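Local coordinates for natterin-like protein (Lethenteron camtschaticum, PDB 6IUL) that probably recognises cell-surface glycans through a jacalin-like lectin domain and forms membrane pores with an aerolysin-type module, acting as a cytotoxic immune protein, at residues A[67-70]-A[71-75]; A[200-203]-A[204-208]. All coordinates share one frame; numbering follows the deposited sequence.

Interaction 1: A[67-70]-A[71-75]; sequences FEFE and SGEFI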
ATOM      1  N   PHE A  67       1.451  15.328 -29.447  1.00 28.74           N
ATOM      2  CA  PHE A  67       1.154  15.443 -28.056  1.00 28.76           C
ATOM      3  C   PHE A  67       1.138  14.045 -27.466  1.00 29.62           C
ATOM      4  O   PHE A  67       0.428  13.148 -27.981  1.00 28.57           O
ATOM      5  CB  PHE A  67      -0.228  16.085 -27.837  1.00 30.55           C
ATOM      6  CG  PHE A  67      -0.546  16.343 -26.373  1.00 30.22           C
ATOM      7  CD1 PHE A  67      -1.100  15.342 -25.587  1.00 29.75           C
ATOM      8  CD2 PHE A  67      -0.225  17.568 -25.778  1.00 32.40           C
ATOM      9  CE1 PHE A  67      -1.386  15.558 -24.239  1.00 29.74           C
ATOM     10  CE2 PHE A  67      -0.499  17.797 -24.432  1.00 32.48           C
ATOM     11  CZ  PHE A  67      -1.090  16.799 -23.661  1.00 32.89           C
ATOM     12  N   GLU A  68       1.887  13.853 -26.393  1.00 29.69           N
ATOM     13  CA  GLU A  68       1.896  12.571 -25.684  1.00 31.65           C
ATOM     14  C   GLU A  68       1.355  12.740 -24.283  1.00 29.60           C
ATOM     15  O   GLU A  68       1.796  13.623 -23.554  1.00 28.19           O
ATOM     16  CB  GLU A  68       3.305  12.000 -25.616  1.00 36.11           C
ATOM     17  CG  GLU A  68       3.283  10.596 -25.014  1.00 42.60           C
ATOM     18  CD  GLU A  68       4.551   9.789 -25.269  1.00 43.06           C
ATOM     19  OE1 GLU A  68       4.517   8.543 -25.165  1.00 50.83           O
ATOM     20  OE2 GLU A  68       5.578  10.410 -25.537  1.00 45.44           O
ATOM     21  N   PHE A  69       0.395  11.894 -23.926  1.00 27.15           N
ATOM     22  CA  PHE A  69      -0.224  11.927 -22.627  1.00 29.26           C
ATOM     23  C   PHE A  69       0.681  11.321 -21.569  1.00 32.14           C
ATOM     24  O   PHE A  69       1.310  10.289 -21.813  1.00 33.17           O
ATOM     25  CB  PHE A  69      -1.563  11.153 -22.647  1.00 27.93           C
ATOM     26  CG  PHE A  69      -2.666  11.925 -23.325  1.00 26.87           C
ATOM     27  CD1 PHE A  69      -2.785  11.935 -24.679  1.00 28.51           C
ATOM     28  CD2 PHE A  69      -3.554  12.661 -22.590  1.00 27.86           C
ATOM     29  CE1 PHE A  69      -3.793  12.672 -25.319  1.00 29.88           C
ATOM     30  CE2 PHE A  69      -4.555  13.381 -23.211  1.00 28.82           C
ATOM     31  CZ  PHE A  69      -4.668  13.389 -24.590  1.00 27.95           C
ATOM     32  N   GLU A  70       0.711  11.956 -20.404  1.00 30.41           N
ATOM     33  CA  GLU A  70       1.364  11.384 -19.214  1.00 34.42           C
ATOM     34  C   GLU A  70       0.427  10.308 -18.625  1.00 35.19           C
ATOM     35  O   GLU A  70      -0.810  10.341 -18.823  1.00 31.07           O
ATOM     36  CB  GLU A  70       1.603  12.495 -18.160  1.00 35.95           C
ATOM     37  CG  GLU A  70       2.485  13.669 -18.640  1.00 41.25           C
ATOM     38  CD  GLU A  70       2.453  14.909 -17.727  1.00 47.14           C
ATOM     39  OE1 GLU A  70       2.086  14.796 -16.542  1.00 48.05           O
ATOM     40  OE2 GLU A  70       2.788  16.037 -18.169  1.00 55.36           O
ATOM     41  N   SER A  71       1.005   9.356 -17.911  1.00 32.53           N
ATOM     42  CA  SER A  71       0.254   8.411 -17.093  1.00 34.31           C
ATOM     43  C   SER A  71      -0.755   9.127 -16.178  1.00 35.40           C
ATOM     44  O   SER A  71      -0.415  10.076 -15.439  1.00 28.74           O
ATOM     45  CB  SER A  71       1.211   7.572 -16.239  1.00 34.33           C
ATOM     46  OG  SER A  71       1.943   6.713 -17.107  1.00 41.33           O
ATOM     47  N   GLY A  72      -2.009   8.698 -16.251  1.00 29.05           N
ATOM     48  CA  GLY A  72      -3.035   9.310 -15.423  1.00 30.80           C
ATOM     49  C   GLY A  72      -3.624  10.609 -15.953  1.00 28.16           C
ATOM     50  O   GLY A  72      -4.544  11.156 -15.362  1.00 28.99           O
ATOM     51  N   GLU A  73      -3.111  11.094 -17.071  1.00 28.49           N
ATOM     52  CA  GLU A  73      -3.611  12.353 -17.673  1.00 29.75           C
ATOM     53  C   GLU A  73      -4.752  12.065 -18.623  1.00 30.57           C
ATOM     54  O   GLU A  73      -4.608  11.240 -19.517  1.00 34.77           O
ATOM     55  CB  GLU A  73      -2.492  13.055 -18.432  1.00 30.65           C
ATOM     56  CG  GLU A  73      -2.853  14.448 -18.903  1.00 32.39           C
ATOM     57  CD  GLU A  73      -1.708  15.159 -19.613  1.00 32.79           C
ATOM     58  OE1 GLU A  73      -0.813  14.449 -20.129  1.00 30.90           O
ATOM     59  OE2 GLU A  73      -1.740  16.425 -19.671  1.00 34.78           O
ATOM     60  N   PHE A  74      -5.888  12.742 -18.437  1.00 29.92           N
ATOM     61  CA  PHE A  74      -7.007  12.558 -19.334  1.00 31.56           C
ATOM     62  C   PHE A  74      -7.455  13.867 -19.961  1.00 32.92           C
ATOM     63  O   PHE A  74      -6.881  14.899 -19.689  1.00 31.10           O
ATOM     64  CB  PHE A  74      -8.175  11.841 -18.631  1.00 31.28           C
ATOM     65  CG  PHE A  74      -8.708  12.543 -17.437  1.00 30.36           C
ATOM     66  CD1 PHE A  74      -8.142  12.343 -16.174  1.00 30.28           C
ATOM     67  CD2 PHE A  74      -9.819  13.387 -17.546  1.00 32.36           C
ATOM     68  CE1 PHE A  74      -8.655  13.006 -15.059  1.00 28.92           C
ATOM     69  CE2 PHE A  74     -10.367  14.035 -16.428  1.00 34.11           C
ATOM     70  CZ  PHE A  74      -9.769  13.856 -15.169  1.00 32.82           C
ATOM     71  N   ILE A  75      -8.496  13.817 -20.795  1.00 31.45           N
ATOM     72  CA  ILE A  75      -8.972  15.015 -21.498  1.00 29.02           C
ATOM     73  C   ILE A  75     -10.124  15.655 -20.771  1.00 27.61           C
ATOM     74  O   ILE A  75     -11.102  14.997 -20.435  1.00 28.65           O
ATOM     75  CB  ILE A  75      -9.359  14.681 -22.949  1.00 28.65           C
ATOM     76  CG1 ILE A  75      -8.123  14.284 -23.739  1.00 27.57           C
ATOM     77  CG2 ILE A  75      -9.998  15.880 -23.602  1.00 28.83           C
ATOM     78  CD1 ILE A  75      -8.413  13.790 -25.150  1.00 29.14           C
TER

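Interaction 2: A[200-203]-A[204-208]; sequences WSTT and NKIES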
ATOM      1  N   TRP A 200      -1.266  -8.651  -8.994  1.00 34.83           N
ATOM      2  CA  TRP A 200      -1.713  -9.067 -10.321  1.00 34.56           C
ATOM      3  C   TRP A 200      -1.172  -8.098 -11.357  1.00 36.23           C
ATOM      4  O   TRP A 200      -1.447  -6.903 -11.284  1.00 44.01           O
ATOM      5  CB  TRP A 200      -3.208  -9.098 -10.387  1.00 30.69           C
ATOM      6  CG  TRP A 200      -3.889 -10.147  -9.558  1.00 31.56           C
ATOM      7  CD1 TRP A 200      -4.200 -11.428  -9.948  1.00 30.03           C
ATOM      8  CD2 TRP A 200      -4.407  -9.998  -8.231  1.00 30.82           C
ATOM      9  NE1 TRP A 200      -4.894 -12.057  -8.960  1.00 29.18           N
ATOM     10  CE2 TRP A 200      -5.010 -11.215  -7.884  1.00 31.39           C
ATOM     11  CE3 TRP A 200      -4.407  -8.952  -7.301  1.00 33.42           C
ATOM     12  CZ2 TRP A 200      -5.608 -11.430  -6.644  1.00 32.49           C
ATOM     13  CZ3 TRP A 200      -4.984  -9.151  -6.074  1.00 33.74           C
ATOM     14  CH2 TRP A 200      -5.609 -10.383  -5.753  1.00 34.88           C
ATOM     15  N   SER A 201      -0.410  -8.609 -12.319  1.00 32.62           N
ATOM     16  CA  SER A 201       0.244  -7.777 -13.313  1.00 32.45           C
ATOM     17  C   SER A 201      -0.824  -7.093 -14.199  1.00 32.20           C
ATOM     18  O   SER A 201      -1.886  -7.631 -14.442  1.00 32.37           O
ATOM     19  CB  SER A 201       1.227  -8.589 -14.157  1.00 28.13           C
ATOM     20  OG  SER A 201       0.491  -9.542 -14.970  1.00 28.57           O
ATOM     21  N   THR A 202      -0.507  -5.905 -14.684  1.00 35.05           N
ATOM     22  CA  THR A 202      -1.364  -5.216 -15.641  1.00 34.79           C
ATOM     23  C   THR A 202      -0.531  -4.677 -16.789  1.00 33.39           C
ATOM     24  O   THR A 202       0.660  -4.519 -16.653  1.00 29.71           O
ATOM     25  CB  THR A 202      -2.104  -4.029 -14.974  1.00 37.60           C
ATOM     26  OG1 THR A 202      -1.167  -3.046 -14.593  1.00 37.19           O
ATOM     27  CG2 THR A 202      -2.847  -4.450 -13.712  1.00 40.56           C
ATOM     28  N   THR A 203      -1.174  -4.416 -17.920  1.00 37.15           N
ATOM     29  CA  THR A 203      -0.506  -3.785 -19.075  1.00 36.53           C
ATOM     30  C   THR A 203      -1.353  -2.648 -19.637  1.00 32.36           C
ATOM     31  O   THR A 203      -2.457  -2.383 -19.173  1.00 29.35           O
ATOM     32  CB  THR A 203      -0.280  -4.815 -20.204  1.00 41.03           C
ATOM     33  OG1 THR A 203      -1.542  -5.420 -20.564  1.00 39.26           O
ATOM     34  CG2 THR A 203       0.683  -5.909 -19.764  1.00 45.75           C
ATOM     35  N   ASN A 204      -0.833  -2.002 -20.669  1.00 35.25           N
ATOM     36  CA  ASN A 204      -1.569  -0.999 -21.454  1.00 30.87           C
ATOM     37  C   ASN A 204      -1.986   0.178 -20.587  1.00 28.70           C
ATOM     38  O   ASN A 204      -2.965   0.863 -20.885  1.00 27.84           O
ATOM     39  CB  ASN A 204      -2.776  -1.653 -22.113  1.00 30.22           C
ATOM     40  CG  ASN A 204      -2.379  -2.797 -23.036  1.00 33.21           C
ATOM     41  OD1 ASN A 204      -1.247  -2.884 -23.456  1.00 37.29           O
ATOM     42  ND2 ASN A 204      -3.334  -3.669 -23.358  1.00 32.69           N
ATOM     43  N   LYS A 205      -1.257   0.385 -19.498  1.00 27.77           N
ATOM     44  CA  LYS A 205      -1.522   1.468 -18.540  1.00 26.35           C
ATOM     45  C   LYS A 205      -2.881   1.472 -17.890  1.00 25.71           C
ATOM     46  O   LYS A 205      -3.326   2.508 -17.357  1.00 30.28           O
ATOM     47  CB  LYS A 205      -1.260   2.844 -19.198  1.00 28.36           C
ATOM     48  CG  LYS A 205       0.176   3.028 -19.622  1.00 31.08           C
ATOM     49  CD  LYS A 205       0.423   4.409 -20.126  1.00 37.78           C
ATOM     50  CE  LYS A 205       1.884   4.737 -20.069  1.00 41.26           C
ATOM     51  NZ  LYS A 205       2.023   6.123 -20.566  1.00 48.27           N
ATOM     52  N   ILE A 206      -3.573   0.342 -17.904  1.00 26.10           N
ATOM     53  CA  ILE A 206      -4.868   0.324 -17.246  1.00 27.27           C
ATOM     54  C   ILE A 206      -4.841   0.667 -15.759  1.00 28.59           C
ATOM     55  O   ILE A 206      -5.835   1.234 -15.246  1.00 27.40           O
ATOM     56  CB  ILE A 206      -5.639  -0.972 -17.457  1.00 28.16           C
ATOM     57  CG1 ILE A 206      -4.901  -2.175 -16.874  1.00 30.04           C
ATOM     58  CG2 ILE A 206      -5.964  -1.146 -18.931  1.00 28.21           C
ATOM     59  CD1 ILE A 206      -5.839  -3.340 -16.743  1.00 28.89           C
ATOM     60  N   GLU A 207      -3.743   0.346 -15.074  1.00 27.47           N
ATOM     61  CA  GLU A 207      -3.612   0.650 -13.640  1.00 31.77           C
ATOM     62  C   GLU A 207      -3.515   2.156 -13.369  1.00 31.13           C
ATOM     63  O   GLU A 207      -3.967   2.658 -12.339  1.00 29.69           O
ATOM     64  CB  GLU A 207      -2.427  -0.084 -12.969  1.00 36.68           C
ATOM     65  CG  GLU A 207      -1.021   0.481 -13.309  1.00 47.53           C
ATOM     66  CD  GLU A 207      -0.539   0.257 -14.792  1.00 53.02           C
ATOM     67  OE1 GLU A 207      -1.114  -0.579 -15.595  1.00 41.64           O
ATOM     68  OE2 GLU A 207       0.462   0.930 -15.158  1.00 58.82           O
ATOM     69  N   SER A 208      -2.899   2.894 -14.280  1.00 32.10           N
ATOM     70  CA  SER A 208      -2.814   4.364 -14.139  1.00 32.00           C
ATOM     71  C   SER A 208      -4.056   5.092 -14.722  1.00 30.90           C
ATOM     72  O   SER A 208      -4.426   6.149 -14.237  1.00 32.40           O
ATOM     73  CB  SER A 208      -1.522   4.878 -14.764  1.00 30.52           C
ATOM     74  OG  SER A 208      -1.401   4.435 -16.088  1.00 37.35           O
TER

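Interaction 1: A[67-70]-A[71-75]
E73 lays its extended side chain back across the turn that joins strands 65-68 and 75-82, over the backbone of F69 and E70. A chi1 of -171° turns CG away from the backbone N of E73, and the extended chain then carries OE1 to the amide of E70. The bond from E70 N to E73 OE1 is 2.9 Å long and nearly straight at 171°, and the N-H meets the oxygen almost along the C-O direction. The return bond, from E73 N to E70 O at 3.0 Å, closes a type II beta turn over E70 to E73. G72, at the third position of that turn, has phi 82°, a conformation in which a CB would press on the preceding carbonyl oxygen, so glycine suits the place. Apolar groups pack beside the carboxylate. The F69 ring crosses the side chain of I75 at about a right angle, with F69 CZ 3.7 Å from I75 CG1, and F69 CD2 comes to 3.5 Å from E73 O. F67 sets the rim of its ring against the other carboxylate oxygen, with CZ 4.1 Å from E73 OE2, while its CE1 sits over the centre of the F69 ring. F94 of strand 89-96 meets both phenylalanines, extending the aromatic cluster inside this jacalin-like lectin domain. E70 and E73 bring like charges near each other, E70 OE2 and E73 OE1 being 4.4 Å apart, but R98 forms a salt bridge with E70 and R100 with E73, while T96 hydrogen-bonds E73 OE2. Glutamate therefore serves position 73 as a buried acceptor whose two oxygens are both engaged, and the neighbouring arginines would be expected to favour its ionised form.

Interaction 2: A[200-203]-A[204-208]
The chain reverses through a type I' beta turn from T203 to I206, N204 and K205 both having positive phi, and the amide of I206 returns to T203 O at 3.2 Å with an angle of 175°. On the side-chain level T202 reaches across to E207: T202 OG1 donates to E207 OE1 at 2.7 Å, meeting the carboxylate from above its plane. Both groups are placed by their torsions, since T202 OG1 and E207 CG each lie between backbone N and carbonyl carbon, and the glutamate then bends at chi2 (-69°) to swing its carboxylate back over the threonine. Threonine suits the place by supplying the hydroxyl for E207, while its CB packs 3.9 Å from I206 CG1. I206 is the buried member here, its CG1 also lying 3.4 Å from T203 O, and it packs with T202 and E207 on L212 of strand 212-223. The turn leads strand 184-200 of the aerolysin-type module into the short helix 206-209, with K205 at its N-cap position. Asparagine is well suited to the left-handed backbone of N204, and its side chain lies beside that of T203, pointing the same way, with N204 CG 3.7 Å from T203 OG1. T50 of the lectin domain hydrogen-bonds N204 O through its hydroxyl, and the side chain of N204 touches D51.

Overall arrangement
Interaction 1 belongs to the jacalin-like lectin range and interaction 2 to the aerolysin-type range, and the two turns face each other where these parts of the elongated chain meet. Their centres are about 15 Å apart, yet they touch, the tip of the 70-73 turn meeting K205 and S208: S71 OG lies 3.5 Å from K205 NZ, S71 CB is 4.1 Å from S208 OG, and G72 N is 4.1 Å from S208 CB, all as packing. The centre of interaction 2 lies about 3 Å from the centre of the chain, that of interaction 1 about 17 Å. Both also approach the second subunit, F74 packing on its K192 and S208 O making a weak hydrogen bond with its K193.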